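Local coordinates for rhizobiales Sp. Pch2 (Marine metagenome, PDB 6PB3), which probably uses ATP hydrolysis to remodel HORMA domain proteins, as Pch2/TRIP13-type AAA+ ATPases do, and thereby regulates bacterial cGAS-like enzymes in defence against bacteriophage, at residues Asp19-Ala22 with Arg23-Asn27; Gln230-Ala233 with Val234-Thr238; Thr237-Gln240 with Gly241-Val244; Gly265-Phe268 with Ser269-Thr272. All blocks are in the same frame, centred on the assembly; numbering follows the deposited sequence.

How the contacts relate
From the N terminus, contact 1 comes first and starts helix 20-28, which lies against helices 87-93 and 95-102 of the nucleotide-binding part. Contact 2 follows much later, in the middle of helix 228-239, and contact 3 takes over at the end of that helix: the two share T237 and T238. Contact 3 closes a tight turn leading toward helix 246-255. Contact 4 then starts helix 268-283. The contacts run in series, none nested or crossed, and all are local. Contacts 2 and 4 touch directly, Q230 packing on F268 and R231 on L271, so two helices of the C-terminal helical part meet there; contact 1 touches none of the others.

Contact 1 (Asp19-Ala22 with Arg23-Asn27); sequences DVDA and RERLN
D21 carries its carboxylate out with CG anti to the backbone N (chi1 -171°), while R25, one turn on, starts with CG beside its own N (chi1 -62°) and bends back at chi3. The two side chains cross obliquely, with R25 CG pressed to 3.1 Å from the backbone O of D21. D21 OD2 then stands 3.8 Å from R25 NE, at the edge of the guanidinium and near its plane; the two flat groups are turned 44° apart, and the salt bridge is a long one. R25's stronger partner is E89 on helix 87-93, which takes NH1.

All this sits on the first turns of helix 20-28, whose N-cap is D19. Its OD1 accepts from D21 N at 2.7 Å, short but bent at the hydrogen, and more weakly from A22 N at 3.3 Å. The negative charge of D19 at this end of the helix probably also interacts favourably with the helix dipole. Regular i to i+4 bonds take over, from R23 N to D19 O (3.0 Å) through to L26 N to A22 O (2.7 Å). A22 and L26 face helices 87-93 and 95-102, and the backbone N of D19 is tied to D96.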
loop_
_atom_site.group_PDB
_atom_site.type_symbol
_atom_site.label_atom_id
_atom_site.label_comp_id
_atom_site.label_asym_id
_atom_site.label_seq_id
_atom_site.Cartn_x
_atom_site.Cartn_y
_atom_site.Cartn_z
ATOM N N ASP A 19 8.448 -6.275 -45.910
ATOM C CA ASP A 19 7.006 -6.313 -46.101
ATOM C C ASP A 19 6.489 -4.893 -46.305
ATOM O O ASP A 19 6.807 -4.004 -45.503
ATOM C CB ASP A 19 6.331 -6.962 -44.888
ATOM C CG ASP A 19 4.882 -7.277 -45.133
ATOM O OD1 ASP A 19 4.099 -6.343 -45.414
ATOM O OD2 ASP A 19 4.536 -8.469 -45.058
ATOM N N VAL A 20 5.695 -4.695 -47.369
ATOM C CA VAL A 20 5.109 -3.386 -47.678
ATOM C C VAL A 20 4.232 -2.901 -46.527
ATOM O O VAL A 20 4.216 -1.707 -46.202
ATOM C CB VAL A 20 4.287 -3.444 -48.984
ATOM C CG1 VAL A 20 5.168 -3.312 -50.231
ATOM C CG2 VAL A 20 3.470 -4.719 -49.041
ATOM N N ASP A 21 3.453 -3.807 -45.927
ATOM C CA ASP A 21 2.544 -3.408 -44.857
ATOM C C ASP A 21 3.314 -3.072 -43.588
ATOM O O ASP A 21 2.967 -2.118 -42.881
ATOM C CB ASP A 21 1.513 -4.511 -44.597
ATOM C CG ASP A 21 0.399 -4.070 -43.640
ATOM O OD1 ASP A 21 -0.076 -2.912 -43.738
ATOM O OD2 ASP A 21 -0.012 -4.894 -42.790
ATOM N N ALA A 22 4.369 -3.827 -43.281
ATOM C CA ALA A 22 5.188 -3.457 -42.130
ATOM C C ALA A 22 5.815 -2.084 -42.339
ATOM O O ALA A 22 5.804 -1.245 -41.433
ATOM C CB ALA A 22 6.260 -4.515 -41.868
ATOM N N ARG A 23 6.348 -1.828 -43.537
ATOM C CA ARG A 23 6.952 -0.531 -43.811
ATOM C C ARG A 23 5.932 0.585 -43.610
ATOM O O ARG A 23 6.235 1.616 -42.999
ATOM C CB ARG A 23 7.521 -0.501 -45.239
ATOM C CG ARG A 23 8.566 0.603 -45.467
ATOM C CD ARG A 23 8.076 1.649 -46.458
ATOM N NE ARG A 23 8.975 2.805 -46.547
ATOM C CZ ARG A 23 8.733 3.898 -47.271
ATOM N NH1 ARG A 23 7.620 3.999 -47.986
ATOM N NH2 ARG A 23 9.606 4.899 -47.284
ATOM N N GLU A 24 4.710 0.393 -44.130
ATOM C CA GLU A 24 3.662 1.397 -43.976
ATOM C C GLU A 24 3.355 1.627 -42.502
ATOM O O GLU A 24 3.294 2.772 -42.037
ATOM C CB GLU A 24 2.410 0.953 -44.736
ATOM C CG GLU A 24 1.508 2.071 -45.174
ATOM C CD GLU A 24 0.602 1.644 -46.312
ATOM O OE1 GLU A 24 0.874 0.584 -46.917
ATOM O OE2 GLU A 24 -0.382 2.359 -46.604
ATOM N N ARG A 25 3.185 0.540 -41.745
ATOM C CA ARG A 25 2.947 0.657 -40.310
ATOM C C ARG A 25 4.114 1.341 -39.602
ATOM O O ARG A 25 3.900 2.222 -38.764
ATOM C CB ARG A 25 2.664 -0.725 -39.705
ATOM C CG ARG A 25 1.374 -1.441 -40.266
ATOM C CD ARG A 25 0.778 -2.417 -39.216
ATOM N NE ARG A 25 1.174 -3.816 -39.368
ATOM C CZ ARG A 25 1.446 -4.645 -38.361
ATOM N NH1 ARG A 25 1.402 -4.225 -37.105
ATOM N NH2 ARG A 25 1.782 -5.902 -38.612
ATOM N N LEU A 26 5.355 0.959 -39.921
ATOM C CA LEU A 26 6.504 1.646 -39.332
ATOM C C LEU A 26 6.434 3.142 -39.590
ATOM O O LEU A 26 6.640 3.947 -38.675
ATOM C CB LEU A 26 7.816 1.091 -39.891
ATOM C CG LEU A 26 8.681 0.085 -39.156
ATOM C CD1 LEU A 26 9.906 -0.111 -40.017
ATOM C CD2 LEU A 26 9.076 0.548 -37.740
ATOM N N ASN A 27 6.171 3.526 -40.847
ATOM C CA ASN A 27 6.110 4.934 -41.225
ATOM C C ASN A 27 5.035 5.667 -40.438
ATOM O O ASN A 27 5.178 6.854 -40.120
ATOM C CB ASN A 27 5.819 5.067 -42.723
ATOM C CG ASN A 27 6.967 4.639 -43.586
ATOM O OD1 ASN A 27 7.925 4.036 -43.109
ATOM N ND2 ASN A 27 6.880 4.945 -44.881
#

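Contact 2 (Gln230-Ala233 with Val234-Thr238); sequences QRRA and VITTT
The carbonyl O of A233 is gripped twice by T237, whose N and OG1 approach from opposite faces of the carbonyl plane at 3.0 and 2.9 Å. Its neighbours are held the same way. R232 O takes T236 N at 2.8 Å, nearly straight on, and T236 OG1 at 2.9 Å from 38° above its plane; V234 O takes T238 OG1 at 2.8 Å and T238 N at 3.0 Å. All three threonines set OG1 beside their own backbone N (T237 chi1 -61°), which swings the hydroxyl back to the carbonyl four residues earlier and settles its proton there.

Ordinary backbone bonds from V234 N to Q230 O and I235 N to R231 O complete the turn, with packing around them. I235 folds its CG1 and CD1 branch over R231 O, with CD1 at 3.2 Å. R232 and T236 leave the helix in the same direction, one beside the other, and the R232 guanidinium goes on to a salt bridge with E250. The R231 guanidinium turns to P226 O and D228.

I235 rests on L252 and V253 of helix 246-255, V234 and T238 on I276 of helix 268-283, and T238 also on N69 of a neighbouring subunit. Such threonine bonds back to a carbonyl one turn earlier are common in alpha helices, and helix 228-239 belongs to the C-terminal helical part, consistent with the small lid domain of AAA+ ATPases.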
loop_
_atom_site.group_PDB
_atom_site.type_symbol
_atom_site.label_atom_id
_atom_site.label_comp_id
_atom_site.label_asym_id
_atom_site.label_seq_id
_atom_site.Cartn_x
_atom_site.Cartn_y
_atom_site.Cartn_z
ATOM N N GLN A 230 9.710 15.182 -29.380
ATOM C CA GLN A 230 8.841 14.080 -29.788
ATOM C C GLN A 230 7.393 14.529 -29.928
ATOM O O GLN A 230 6.692 14.096 -30.851
ATOM C CB GLN A 230 8.961 12.921 -28.802
ATOM C CG GLN A 230 10.363 12.299 -28.835
ATOM C CD GLN A 230 10.642 11.399 -27.648
ATOM O OE1 GLN A 230 10.327 11.733 -26.505
ATOM N NE2 GLN A 230 11.240 10.249 -27.914
ATOM N N ARG A 231 6.925 15.402 -29.031
ATOM C CA ARG A 231 5.572 15.924 -29.176
ATOM C C ARG A 231 5.460 16.776 -30.430
ATOM O O ARG A 231 4.457 16.710 -31.146
ATOM C CB ARG A 231 5.165 16.722 -27.929
ATOM C CG ARG A 231 5.164 15.882 -26.665
ATOM C CD ARG A 231 4.310 16.508 -25.580
ATOM N NE ARG A 231 4.707 17.884 -25.314
ATOM C CZ ARG A 231 5.814 18.213 -24.659
ATOM N NH1 ARG A 231 6.634 17.260 -24.218
ATOM N NH2 ARG A 231 6.104 19.489 -24.451
ATOM N N ARG A 232 6.493 17.567 -30.717
ATOM C CA ARG A 232 6.507 18.361 -31.940
ATOM C C ARG A 232 6.395 17.479 -33.180
ATOM O O ARG A 232 5.645 17.799 -34.107
ATOM C CB ARG A 232 7.781 19.207 -31.995
ATOM C CG ARG A 232 7.695 20.403 -32.935
ATOM C CD ARG A 232 9.032 21.129 -33.061
ATOM N NE ARG A 232 9.922 20.820 -31.946
ATOM C CZ ARG A 232 10.064 21.581 -30.869
ATOM N NH1 ARG A 232 9.382 22.707 -30.758
ATOM N NH2 ARG A 232 10.896 21.221 -29.908
ATOM N N ALA A 233 7.120 16.355 -33.213
ATOM C CA ALA A 233 7.109 15.514 -34.413
ATOM C C ALA A 233 5.738 14.881 -34.640
ATOM O O ALA A 233 5.241 14.854 -35.772
ATOM C CB ALA A 233 8.194 14.431 -34.333
ATOM N N VAL A 234 5.105 14.375 -33.580
ATOM C CA VAL A 234 3.770 13.807 -33.739
ATOM C C VAL A 234 2.799 14.867 -34.239
ATOM O O VAL A 234 2.000 14.625 -35.150
ATOM C CB VAL A 234 3.284 13.196 -32.416
ATOM C CG1 VAL A 234 1.823 12.776 -32.554
ATOM C CG2 VAL A 234 4.164 12.011 -32.008
ATOM N N ILE A 235 2.871 16.064 -33.666
ATOM C CA ILE A 235 1.886 17.094 -33.977
ATOM C C ILE A 235 2.118 17.652 -35.380
ATOM O O ILE A 235 1.185 17.767 -36.188
ATOM C CB ILE A 235 1.927 18.192 -32.898
ATOM C CG1 ILE A 235 1.441 17.615 -31.562
ATOM C CG2 ILE A 235 1.081 19.386 -33.317
ATOM C CD1 ILE A 235 1.876 18.412 -30.389
ATOM N N THR A 236 3.366 17.995 -35.690
ATOM C CA THR A 236 3.703 18.503 -37.016
ATOM C C THR A 236 3.351 17.493 -38.105
ATOM O O THR A 236 2.652 17.822 -39.070
ATOM C CB THR A 236 5.189 18.858 -37.069
ATOM O OG1 THR A 236 5.475 19.872 -36.092
ATOM C CG2 THR A 236 5.570 19.364 -38.458
ATOM N N THR A 237 3.827 16.251 -37.965
ATOM C CA THR A 237 3.538 15.231 -38.972
ATOM C C THR A 237 2.037 15.041 -39.161
ATOM O O THR A 237 1.554 14.942 -40.295
ATOM C CB THR A 237 4.183 13.903 -38.588
ATOM O OG1 THR A 237 5.607 14.066 -38.508
ATOM C CG2 THR A 237 3.861 12.842 -39.629
ATOM N N THR A 238 1.279 14.987 -38.062
ATOM C CA THR A 238 -0.165 14.809 -38.193
ATOM C C THR A 238 -0.822 16.028 -38.831
ATOM O O THR A 238 -1.738 15.889 -39.652
ATOM C CB THR A 238 -0.788 14.517 -36.826
ATOM O OG1 THR A 238 -0.175 13.346 -36.266
ATOM C CG2 THR A 238 -2.267 14.270 -36.969
#

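Contact 3 (Thr237-Gln240 with Gly241-Val244); sequences TTLQ and GTGV
L239 and T242 close a type II beta turn at the end of helix 228-239: T242 N donates to L239 O at 3.1 Å, its N-H...O angle 149°. The hydroxyl of T242 turns to the same oxygen, the modelled OG1 to O separation of 2.5 Å being very short, so its exact length is doubtful. A chi1 of 65° puts OG1 between T242's own N and carbonyl carbon, on the side facing L239.

Q240 and G241 occupy the two middle places of the turn. G241 has phi 79°, a positive value that glycine takes readily, and G243 repeats it one step beyond the turn, bringing the chain round so that V244 faces back to the helix.

Farther out, the Q240 chain bends at chi2 and lays its amide alongside G241, with NE2 3.4 Å from G241 CA. That amide is held by a neighbouring subunit, NE2 donating to A62 O there, so the turn takes part in the subunit interface; T242 also packs on H60 of that subunit. Within the chain, L239 lies on L252 and V244 on I249, both of helix 246-255. The two side chains meet through L239 CD1, which sits against both methyls of V244, at 3.8 Å from CG2 and 3.9 Å from CG1.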
loop_
_atom_site.group_PDB
_atom_site.type_symbol
_atom_site.label_atom_id
_atom_site.label_comp_id
_atom_site.label_asym_id
_atom_site.label_seq_id
_atom_site.Cartn_x
_atom_site.Cartn_y
_atom_site.Cartn_z
ATOM N N THR A 237 3.827 16.251 -37.965
ATOM C CA THR A 237 3.538 15.231 -38.972
ATOM C C THR A 237 2.037 15.041 -39.161
ATOM O O THR A 237 1.554 14.942 -40.295
ATOM C CB THR A 237 4.183 13.903 -38.588
ATOM O OG1 THR A 237 5.607 14.066 -38.508
ATOM C CG2 THR A 237 3.861 12.842 -39.629
ATOM N N THR A 238 1.279 14.987 -38.062
ATOM C CA THR A 238 -0.165 14.809 -38.193
ATOM C C THR A 238 -0.822 16.028 -38.831
ATOM O O THR A 238 -1.738 15.889 -39.652
ATOM C CB THR A 238 -0.788 14.517 -36.826
ATOM O OG1 THR A 238 -0.175 13.346 -36.266
ATOM C CG2 THR A 238 -2.267 14.270 -36.969
ATOM N N LEU A 239 -0.379 17.227 -38.477
ATOM C CA LEU A 239 -1.072 18.424 -38.924
ATOM C C LEU A 239 -0.562 18.951 -40.248
ATOM O O LEU A 239 -1.008 20.017 -40.676
ATOM C CB LEU A 239 -0.954 19.525 -37.875
ATOM C CG LEU A 239 -1.831 19.301 -36.654
ATOM C CD1 LEU A 239 -1.806 20.550 -35.799
ATOM C CD2 LEU A 239 -3.255 18.935 -37.078
ATOM N N GLN A 240 0.359 18.243 -40.894
ATOM C CA GLN A 240 0.956 18.741 -42.121
ATOM C C GLN A 240 -0.108 18.882 -43.201
ATOM O O GLN A 240 -0.982 18.024 -43.355
ATOM C CB GLN A 240 2.078 17.798 -42.573
ATOM C CG GLN A 240 2.609 18.031 -43.983
ATOM C CD GLN A 240 1.762 17.356 -45.045
ATOM O OE1 GLN A 240 1.424 16.173 -44.933
ATOM N NE2 GLN A 240 1.393 18.114 -46.074
ATOM N N GLY A 241 -0.033 19.977 -43.951
ATOM C CA GLY A 241 -1.000 20.210 -44.995
ATOM C C GLY A 241 -2.332 20.735 -44.520
ATOM O O GLY A 241 -3.259 20.843 -45.327
ATOM N N THR A 242 -2.469 21.052 -43.237
ATOM C CA THR A 242 -3.685 21.665 -42.722
ATOM C C THR A 242 -3.553 23.168 -42.566
ATOM O O THR A 242 -4.534 23.824 -42.208
ATOM C CB THR A 242 -4.069 21.058 -41.371
ATOM O OG1 THR A 242 -3.058 21.378 -40.408
ATOM C CG2 THR A 242 -4.215 19.546 -41.471
ATOM N N GLY A 243 -2.370 23.728 -42.812
ATOM C CA GLY A 243 -2.193 25.160 -42.689
ATOM C C GLY A 243 -1.938 25.645 -41.280
ATOM O O GLY A 243 -1.906 26.859 -41.052
ATOM N N VAL A 244 -1.759 24.733 -40.327
ATOM C CA VAL A 244 -1.390 25.119 -38.969
ATOM C C VAL A 244 0.024 25.684 -38.966
ATOM O O VAL A 244 0.966 25.044 -39.453
ATOM C CB VAL A 244 -1.509 23.916 -38.023
ATOM C CG1 VAL A 244 -0.894 24.247 -36.675
ATOM C CG2 VAL A 244 -2.967 23.515 -37.871
#

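Contact 4 (Gly265-Phe268 with Ser269-Thr272); sequences GFTF and SDLT
T267 and D270 exchange hydrogen bonds side chain to backbone in both directions, which makes a capping box at the start of helix 268-283. T267 is the N-cap: its OG1 accepts from D270 N at 2.9 Å, nearly straight. In return T267 N donates to D270 OD2 at 3.1 Å, in an equally straight bond that reaches the oxygen from above the carboxylate plane, 46° out of it. With chi1 at -65°, D270 brings CG in beside its own backbone N, and the carboxylate folds back over the start of the helix.

Backbone bonds continue the turn. L271 N reaches T267 O at 3.2 Å and, weakly, F268 O; T272 N meets F268 O at 3.0 Å in the carbonyl plane.

The apolar layer sits just outside the cap. F266, the residue before the N-cap, meets L271 from CD2 to CD2 at 4.0 Å, the pairing of a hydrophobic staple. The same ring carbon is 3.5 Å from D270 CB, and the ring stands almost upright, 88°, to the D270 carboxylate. F266 also rests on T256 and M301, while S269 packs on I220 of a neighbouring subunit.

Ionic and outside polar partners gather on the other D270 oxygen, where OD1 takes R274 in a salt bridge and the hydroxyl of T304. With an arginine on one oxygen and a helix-start amide on the other, this buried carboxylate is probably kept ionised, its charge balanced by R274 one turn on, while it satisfies the N-H of T267.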
loop_
_atom_site.group_PDB
_atom_site.type_symbol
_atom_site.label_atom_id
_atom_site.label_comp_id
_atom_site.label_asym_id
_atom_site.label_seq_id
_atom_site.Cartn_x
_atom_site.Cartn_y
_atom_site.Cartn_z
ATOM N N GLY A 265 3.702 15.489 -18.475
ATOM C CA GLY A 265 3.090 15.792 -19.754
ATOM C C GLY A 265 2.244 14.648 -20.291
ATOM O O GLY A 265 2.012 13.638 -19.626
ATOM N N PHE A 266 1.764 14.826 -21.526
ATOM C CA PHE A 266 1.016 13.767 -22.193
ATOM C C PHE A 266 1.897 12.538 -22.418
ATOM O O PHE A 266 3.099 12.642 -22.676
ATOM C CB PHE A 266 0.483 14.240 -23.551
ATOM C CG PHE A 266 -0.759 15.089 -23.484
ATOM C CD1 PHE A 266 -0.921 16.039 -22.504
ATOM C CD2 PHE A 266 -1.753 14.947 -24.444
ATOM C CE1 PHE A 266 -2.066 16.838 -22.466
ATOM C CE2 PHE A 266 -2.886 15.729 -24.416
ATOM C CZ PHE A 266 -3.050 16.676 -23.419
ATOM N N THR A 267 1.284 11.361 -22.334
ATOM C CA THR A 267 1.912 10.161 -22.856
ATOM C C THR A 267 1.780 10.137 -24.378
ATOM O O THR A 267 1.127 10.990 -24.985
ATOM C CB THR A 267 1.280 8.903 -22.255
ATOM O OG1 THR A 267 -0.076 8.773 -22.700
ATOM C CG2 THR A 267 1.274 8.956 -20.715
ATOM N N PHE A 268 2.442 9.151 -24.996
ATOM C CA PHE A 268 2.255 8.902 -26.423
ATOM C C PHE A 268 0.811 8.517 -26.710
ATOM O O PHE A 268 0.227 8.942 -27.715
ATOM C CB PHE A 268 3.207 7.787 -26.902
ATOM C CG PHE A 268 4.643 8.245 -27.174
ATOM C CD1 PHE A 268 4.937 9.042 -28.272
ATOM C CD2 PHE A 268 5.681 7.838 -26.351
ATOM C CE1 PHE A 268 6.257 9.439 -28.539
ATOM C CE2 PHE A 268 7.019 8.227 -26.613
ATOM C CZ PHE A 268 7.293 9.037 -27.709
ATOM N N SER A 269 0.229 7.688 -25.843
ATOM C CA SER A 269 -1.190 7.350 -25.935
ATOM C C SER A 269 -2.079 8.585 -25.863
ATOM O O SER A 269 -3.032 8.714 -26.642
ATOM C CB SER A 269 -1.558 6.385 -24.815
ATOM O OG SER A 269 -2.914 6.029 -24.927
ATOM N N ASP A 270 -1.828 9.478 -24.899
ATOM C CA ASP A 270 -2.614 10.712 -24.825
ATOM C C ASP A 270 -2.573 11.488 -26.143
ATOM O O ASP A 270 -3.560 12.129 -26.518
ATOM C CB ASP A 270 -2.117 11.594 -23.677
ATOM C CG ASP A 270 -2.340 10.955 -22.295
ATOM O OD1 ASP A 270 -3.209 10.050 -22.171
ATOM O OD2 ASP A 270 -1.670 11.385 -21.322
ATOM N N LEU A 271 -1.457 11.430 -26.873
ATOM C CA LEU A 271 -1.433 12.141 -28.149
ATOM C C LEU A 271 -2.206 11.380 -29.223
ATOM O O LEU A 271 -3.004 11.971 -29.955
ATOM C CB LEU A 271 0.013 12.390 -28.602
ATOM C CG LEU A 271 0.843 13.349 -27.737
ATOM C CD1 LEU A 271 2.314 13.315 -28.136
ATOM C CD2 LEU A 271 0.283 14.774 -27.831
ATOM N N THR A 272 -1.969 10.075 -29.350
ATOM C CA THR A 272 -2.449 9.346 -30.521
ATOM C C THR A 272 -3.865 8.828 -30.345
ATOM O O THR A 272 -4.613 8.772 -31.324
ATOM C CB THR A 272 -1.514 8.171 -30.856
ATOM O OG1 THR A 272 -1.425 7.266 -29.740
ATOM C CG2 THR A 272 -0.095 8.660 -31.207
#